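Prolyl-tRNA synthetase (Naegleria fowleri, PDB 6UYH) probably joins proline to its cognate tRNA through an ATP-derived prolyl-adenylate, and is captured here with the inhibitor halofuginone and the ATP analogue AMPPNP. Local coordinates at residues T122-S127 and E169-F174; D181-T186 and Y265-G270. All blocks are in the same frame, centred on the assembly; numbering follows the deposited sequence.

Interaction 1: T122-S127 and E169-F174; sequences TIMYPS and EGHSAF
The imidazole of His-171 meets the helix with one face and one edge: the sulfur of Met-124 lies over the face, and the phenol oxygen of Tyr-125 arrives at the edge, close to the ring plane, while Ser-268 of strand 261-272 covers the opposite face. This is a helix-on-strand contact in the class II synthetase core, where helix 121-131 packs against strand 164-174 at the wall of the halofuginone pocket, and it illustrates how a pocket histidine can be held on several sides at once. The Met-aromatic contact places SD of Met-124 3.9 Å from the centroid of the His-171 ring, 28° off its normal. A bend at the last torsion of Met-124 (chi3 69°) sets CE alongside CD2 and CB of His-171. Tyr-125 supplies the polar grip: its OH and ND1 of His-171 are 2.7 Å apart in a nearly straight hydrogen bond (173°), and either could be the donor. On the other ring nitrogen, NE2 of His-171 donates to OE2 of Glu-169 over 2.8 Å, leaving the ring almost in its own plane but meeting the carboxylate on its anti side and well out of the carboxylate plane. With both nitrogens engaged, rotation of the imidazole about its CB-CG bond is restrained. Glu-169 is itself anchored, since its OE1 accepts from Ser-120 and Gln-144; this second shell positions a carboxylate that, like His-171, touches halofuginone. Tyr-128 and Phe-246 meet the Tyr-125 ring, while the second subunit packs on the same helix through Ile-123 and Ser-127. Finally, a water weakly bonded to OH of Tyr-125 at 3.0 Å donates to the backbone O of Ser-172, tying the phenol to the strand a second time.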
loop_
_atom_site.group_PDB
_atom_site.type_symbol
_atom_site.label_atom_id
_atom_site.label_comp_id
_atom_site.label_asym_id
_atom_site.label_seq_id
_atom_site.Cartn_x
_atom_site.Cartn_y
_atom_site.Cartn_z
ATOM N N THR A 122 -8.546 -8.473 16.517
ATOM C CA THR A 122 -8.158 -9.781 17.054
ATOM C C THR A 122 -6.836 -10.274 16.482
ATOM O O THR A 122 -6.263 -11.234 17.018
ATOM C CB THR A 122 -9.239 -10.842 16.799
ATOM O OG1 THR A 122 -9.386 -11.065 15.389
ATOM C CG2 THR A 122 -10.582 -10.421 17.416
ATOM N N ILE A 123 -6.353 -9.630 15.415
ATOM C CA ILE A 123 -5.058 -9.936 14.813
ATOM C C ILE A 123 -3.938 -9.199 15.540
ATOM O O ILE A 123 -2.831 -9.728 15.686
ATOM C CB ILE A 123 -5.091 -9.561 13.316
ATOM C CG1 ILE A 123 -6.165 -10.376 12.591
ATOM C CG2 ILE A 123 -3.703 -9.726 12.654
ATOM C CD1 ILE A 123 -6.337 -9.993 11.114
ATOM N N MET A 124 -4.209 -7.986 16.020
ATOM C CA MET A 124 -3.194 -7.109 16.584
ATOM C C MET A 124 -3.115 -7.134 18.102
ATOM O O MET A 124 -2.018 -6.977 18.649
ATOM C CB MET A 124 -3.448 -5.671 16.130
ATOM C CG MET A 124 -3.300 -5.498 14.638
ATOM S SD MET A 124 -3.820 -3.851 14.099
ATOM C CE MET A 124 -2.516 -2.852 14.801
ATOM N N TYR A 125 -4.227 -7.329 18.799
ATOM C CA TYR A 125 -4.200 -7.047 20.230
ATOM C C TYR A 125 -3.460 -8.103 21.052
ATOM O O TYR A 125 -2.942 -7.758 22.120
ATOM C CB TYR A 125 -5.625 -6.817 20.754
ATOM C CG TYR A 125 -6.252 -5.539 20.213
ATOM C CD1 TYR A 125 -5.482 -4.616 19.498
ATOM C CD2 TYR A 125 -7.604 -5.260 20.392
ATOM C CE1 TYR A 125 -6.041 -3.454 18.995
ATOM C CE2 TYR A 125 -8.179 -4.094 19.884
ATOM C CZ TYR A 125 -7.390 -3.199 19.184
ATOM O OH TYR A 125 -7.947 -2.038 18.677
ATOM N N PRO A 126 -3.318 -9.361 20.605
ATOM C CA PRO A 126 -2.379 -10.243 21.322
ATOM C C PRO A 126 -0.951 -9.719 21.305
ATOM O O PRO A 126 -0.238 -9.852 22.307
ATOM C CB PRO A 126 -2.530 -11.583 20.589
ATOM C CG PRO A 126 -3.944 -11.562 20.101
ATOM C CD PRO A 126 -4.141 -10.132 19.652
ATOM N N SER A 127 -0.524 -9.095 20.202
ATOM C CA SER A 127 0.795 -8.462 20.163
ATOM C C SER A 127 0.858 -7.255 21.086
ATOM O O SER A 127 1.886 -7.013 21.732
ATOM C CB SER A 127 1.132 -8.041 18.731
ATOM O OG SER A 127 1.302 -9.177 17.915
ATOM N N GLU A 169 -6.554 1.372 9.040
ATOM C CA GLU A 169 -7.070 1.198 10.392
ATOM C C GLU A 169 -5.968 1.563 11.376
ATOM O O GLU A 169 -4.837 1.060 11.283
ATOM C CB GLU A 169 -7.602 -0.236 10.634
ATOM C CG GLU A 169 -6.579 -1.338 10.339
ATOM C CD GLU A 169 -7.149 -2.731 10.542
ATOM O OE1 GLU A 169 -6.881 -3.604 9.686
ATOM O OE2 GLU A 169 -7.853 -2.947 11.552
ATOM N N GLY A 170 -6.296 2.452 12.306
ATOM C CA GLY A 170 -5.380 2.866 13.356
ATOM C C GLY A 170 -5.847 2.271 14.673
ATOM O O GLY A 170 -7.044 2.178 14.922
ATOM N N HIS A 171 -4.890 1.843 15.488
ATOM C CA HIS A 171 -5.157 1.197 16.773
ATOM C C HIS A 171 -4.171 1.779 17.772
ATOM O O HIS A 171 -2.958 1.579 17.633
ATOM C CB HIS A 171 -4.988 -0.322 16.665
ATOM C CG HIS A 171 -5.937 -0.969 15.704
ATOM N ND1 HIS A 171 -7.093 -1.597 16.116
ATOM C CD2 HIS A 171 -5.908 -1.080 14.353
ATOM C CE1 HIS A 171 -7.738 -2.063 15.062
ATOM N NE2 HIS A 171 -7.041 -1.767 13.980
ATOM N N SER A 172 -4.671 2.496 18.777
ATOM C CA SER A 172 -3.808 3.147 19.748
ATOM C C SER A 172 -4.136 2.680 21.161
ATOM O O SER A 172 -5.279 2.334 21.466
ATOM C CB SER A 172 -3.946 4.664 19.666
ATOM O OG SER A 172 -3.488 5.125 18.411
ATOM N N ALA A 173 -3.117 2.689 22.016
ATOM C CA ALA A 173 -3.238 2.344 23.429
ATOM C C ALA A 173 -2.607 3.442 24.272
ATOM O O ALA A 173 -1.544 3.960 23.921
ATOM C CB ALA A 173 -2.554 0.997 23.726
ATOM N N PHE A 174 -3.242 3.761 25.402
ATOM C CA PHE A 174 -2.849 4.878 26.256
ATOM C C PHE A 174 -2.903 4.464 27.717
ATOM O O PHE A 174 -3.607 3.524 28.096
ATOM C CB PHE A 174 -3.768 6.094 26.074
ATOM C CG PHE A 174 -3.825 6.600 24.662
ATOM C CD1 PHE A 174 -2.984 7.624 24.245
ATOM C CD2 PHE A 174 -4.722 6.065 23.764
ATOM C CE1 PHE A 174 -3.044 8.106 22.946
ATOM C CE2 PHE A 174 -4.785 6.532 22.457
ATOM C CZ PHE A 174 -3.944 7.556 22.051
HETATM O O HOH W 1 -6.059 -0.247 20.115
#

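Interaction 2: D181-T186 and Y265-G270; sequences DEEVFT and YQNSWG. With HFG (7-bromo-6-chloro-3-{3-[(2R,3S)-3-hydroxypiperidin-2-yl]-2-oxopropyl}quinazolin-4(3H)-one), chain D.
Glu-183 of the helix receives two N-H groups from the strand on a single carboxylate oxygen, an example of one buried acceptor serving two donors. ND2 of Asn-267 donates to OE1 of Glu-183 over 2.9 Å on the anti side, tilted out of the carboxylate plane, and NE1 of Trp-269 donates to the same OE1 over 3.0 Å from above the carboxylate plane. The two donors approach from opposite faces of that plane, and the indole stands almost perpendicular to it (86°). With CG of Glu-183 anti to the backbone N (chi1 -179°), the chain extends from the helix to the strand. The other oxygen, OE2, is satisfied by OG of Ser-172, so the whole carboxylate is engaged. Asn-267 is equally occupied: ND2 also donates to O of Ala-180, OD1 is hydrogen-bonded to ND1 of His-241, and CG2 of Val-184 packs 3.4 Å from that OD1. On the next residues of the strand, Ser-268 and Gly-270 touch the piperidine ring of halofuginone, C4' lying 3.4 Å from N of Gly-270. Segment 181-186 of helix 177-198 runs nearly parallel to segment 265-270 of strand 261-272, their axes 9° apart, while strands 164-174 and 232-243 flank that strand.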
loop_
_atom_site.group_PDB
_atom_site.type_symbol
_atom_site.label_atom_id
_atom_site.label_comp_id
_atom_site.label_asym_id
_atom_site.label_seq_id
_atom_site.Cartn_x
_atom_site.Cartn_y
_atom_site.Cartn_z
ATOM N N ASP A 181 -9.377 9.845 24.829
ATOM C CA ASP A 181 -10.443 10.749 24.387
ATOM C C ASP A 181 -9.911 11.788 23.407
ATOM O O ASP A 181 -10.500 12.023 22.350
ATOM C CB ASP A 181 -11.076 11.465 25.590
ATOM C CG ASP A 181 -11.993 10.572 26.413
ATOM O OD1 ASP A 181 -12.494 9.549 25.905
ATOM O OD2 ASP A 181 -12.228 10.923 27.584
ATOM N N GLU A 182 -8.776 12.409 23.743
ATOM C CA GLU A 182 -8.217 13.459 22.893
ATOM C C GLU A 182 -7.902 12.941 21.495
ATOM O O GLU A 182 -8.144 13.632 20.498
ATOM C CB GLU A 182 -6.958 14.048 23.536
ATOM C CG GLU A 182 -6.312 15.150 22.706
ATOM C CD GLU A 182 -4.878 15.447 23.115
ATOM O OE1 GLU A 182 -4.377 14.810 24.067
ATOM O OE2 GLU A 182 -4.248 16.317 22.476
ATOM N N GLU A 183 -7.357 11.727 21.397
ATOM C CA GLU A 183 -7.020 11.198 20.078
ATOM C C GLU A 183 -8.269 10.914 19.247
ATOM O O GLU A 183 -8.277 11.158 18.036
ATOM C CB GLU A 183 -6.181 9.930 20.190
ATOM C CG GLU A 183 -5.815 9.401 18.791
ATOM C CD GLU A 183 -5.295 7.978 18.766
ATOM O OE1 GLU A 183 -6.069 7.044 19.051
ATOM O OE2 GLU A 183 -4.111 7.789 18.431
ATOM N N VAL A 184 -9.336 10.393 19.872
ATOM C CA VAL A 184 -10.562 10.104 19.122
ATOM C C VAL A 184 -10.984 11.316 18.296
ATOM O O VAL A 184 -11.268 11.213 17.093
ATOM C CB VAL A 184 -11.695 9.672 20.073
ATOM C CG1 VAL A 184 -13.034 9.611 19.291
ATOM C CG2 VAL A 184 -11.382 8.332 20.715
ATOM N N PHE A 185 -11.011 12.489 18.930
ATOM C CA PHE A 185 -11.542 13.668 18.253
ATOM C C PHE A 185 -10.502 14.315 17.350
ATOM O O PHE A 185 -10.862 14.961 16.359
ATOM C CB PHE A 185 -12.109 14.638 19.299
ATOM C CG PHE A 185 -13.331 14.092 19.981
ATOM C CD1 PHE A 185 -14.587 14.235 19.400
ATOM C CD2 PHE A 185 -13.217 13.372 21.163
ATOM C CE1 PHE A 185 -15.716 13.706 20.002
ATOM C CE2 PHE A 185 -14.342 12.839 21.776
ATOM C CZ PHE A 185 -15.595 13.006 21.195
ATOM N N THR A 186 -9.217 14.127 17.665
ATOM C CA THR A 186 -8.143 14.518 16.754
ATOM C C THR A 186 -8.224 13.746 15.437
ATOM O O THR A 186 -8.113 14.332 14.349
ATOM C CB THR A 186 -6.792 14.292 17.439
ATOM O OG1 THR A 186 -6.681 15.164 18.573
ATOM C CG2 THR A 186 -5.636 14.550 16.468
ATOM N N TYR A 265 -6.065 2.019 28.035
ATOM C CA TYR A 265 -7.179 2.582 27.289
ATOM C C TYR A 265 -6.840 2.530 25.807
ATOM O O TYR A 265 -5.700 2.804 25.416
ATOM C CB TYR A 265 -7.450 4.018 27.727
ATOM C CG TYR A 265 -8.045 4.091 29.118
ATOM C CD1 TYR A 265 -9.419 4.216 29.293
ATOM C CD2 TYR A 265 -7.241 4.001 30.243
ATOM C CE1 TYR A 265 -9.980 4.270 30.562
ATOM C CE2 TYR A 265 -7.795 4.055 31.521
ATOM C CZ TYR A 265 -9.166 4.186 31.666
ATOM O OH TYR A 265 -9.731 4.240 32.919
ATOM N N GLN A 266 -7.817 2.145 24.985
ATOM C CA GLN A 266 -7.575 1.968 23.558
ATOM C C GLN A 266 -8.596 2.712 22.716
ATOM O O GLN A 266 -9.737 2.939 23.135
ATOM C CB GLN A 266 -7.608 0.502 23.141
ATOM C CG GLN A 266 -6.436 -0.312 23.664
ATOM C CD GLN A 266 -6.628 -1.783 23.400
ATOM O OE1 GLN A 266 -7.233 -2.491 24.207
ATOM N NE2 GLN A 266 -6.137 -2.252 22.252
ATOM N N ASN A 267 -8.157 3.074 21.511
ATOM C CA ASN A 267 -9.003 3.567 20.433
ATOM C C ASN A 267 -8.734 2.738 19.183
ATOM O O ASN A 267 -7.669 2.128 19.044
ATOM C CB ASN A 267 -8.716 5.031 20.076
ATOM C CG ASN A 267 -8.846 5.966 21.243
ATOM O OD1 ASN A 267 -9.633 5.743 22.172
ATOM N ND2 ASN A 267 -8.087 7.053 21.191
ATOM N N SER A 268 -9.687 2.755 18.251
ATOM C CA SER A 268 -9.400 2.360 16.872
ATOM C C SER A 268 -10.225 3.231 15.936
ATOM O O SER A 268 -11.235 3.814 16.330
ATOM C CB SER A 268 -9.658 0.858 16.622
ATOM O OG SER A 268 -11.035 0.545 16.707
ATOM N N TRP A 269 -9.770 3.348 14.687
ATOM C CA TRP A 269 -10.372 4.301 13.767
ATOM C C TRP A 269 -10.045 3.864 12.346
ATOM O O TRP A 269 -8.954 3.351 12.093
ATOM C CB TRP A 269 -9.878 5.740 14.028
ATOM C CG TRP A 269 -8.526 5.862 14.762
ATOM C CD1 TRP A 269 -8.319 5.851 16.120
ATOM C CD2 TRP A 269 -7.223 6.044 14.163
ATOM N NE1 TRP A 269 -6.972 6.002 16.401
ATOM C CE2 TRP A 269 -6.280 6.123 15.220
ATOM C CE3 TRP A 269 -6.771 6.158 12.841
ATOM C CZ2 TRP A 269 -4.910 6.302 14.996
ATOM C CZ3 TRP A 269 -5.389 6.332 12.616
ATOM C CH2 TRP A 269 -4.483 6.397 13.692
ATOM N N GLY A 270 -10.996 4.038 11.434
ATOM C CA GLY A 270 -10.779 3.612 10.059
ATOM C C GLY A 270 -11.475 4.503 9.056
ATOM O O GLY A 270 -12.534 5.078 9.328
HETATM O "O4'" HFG D . -14.268 -3.003 12.160
HETATM C C21 HFG D . -14.958 -2.583 13.066
HETATM C "C3'" HFG D . -14.411 -1.648 14.119
HETATM C "C2'" HFG D . -13.214 -0.788 13.691
HETATM N "N1'" HFG D . -12.008 -1.586 13.435
HETATM C "C6'" HFG D . -10.836 -0.741 13.175
HETATM C "C5'" HFG D . -11.044 0.161 11.988
HETATM C "C4'" HFG D . -12.326 0.981 12.155
HETATM C C39 HFG D . -13.508 0.082 12.468
HETATM O "O7'" HFG D . -14.672 0.882 12.703
HETATM C "C1'" HFG D . -16.431 -2.998 13.204
HETATM N N3 HFG D . -16.711 -4.255 12.514
HETATM C C4 HFG D . -16.166 -5.418 13.040
HETATM O O11 HFG D . -15.515 -5.400 14.069
HETATM C C10 HFG D . -16.416 -6.612 12.222
HETATM C C5 HFG D . -15.942 -7.856 12.634
HETATM C C2 HFG D . -17.421 -4.253 11.344
HETATM N N1 HFG D . -17.648 -5.270 10.592
HETATM C C9 HFG D . -17.121 -6.489 11.023
HETATM C C8 HFG D . -17.298 -7.606 10.207
HETATM C C7 HFG D . -16.794 -8.829 10.618
HETATM BR BR1 HFG D . -16.960 -10.300 9.438
HETATM C C6 HFG D . -16.152 -8.960 11.831
HETATM CL CL1 HFG D . -15.637 -10.516 12.410
#

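Both contacts are buried in the class II catalytic core, and the antiparallel neighbours 164-174 and 261-272 supply their strands. Interaction 1 brings in helix 121-131, which also meets the second subunit; interaction 2 brings in helix 177-198, with no other protein chain touching its segments. The chemistry differs accordingly: a histidine gripped by phenol, carboxylate and thioether in the first, a carboxylate converged on by amide and indole N-H groups in the second. They join directly where N of Phe-174 meets O of Tyr-265 at 2.6 Å, a probable hydrogen bond. Each also reaches halofuginone, interaction 1 through side chains and interaction 2 through the backbone at Trp-269 and Gly-270 and the side chain of Ser-268.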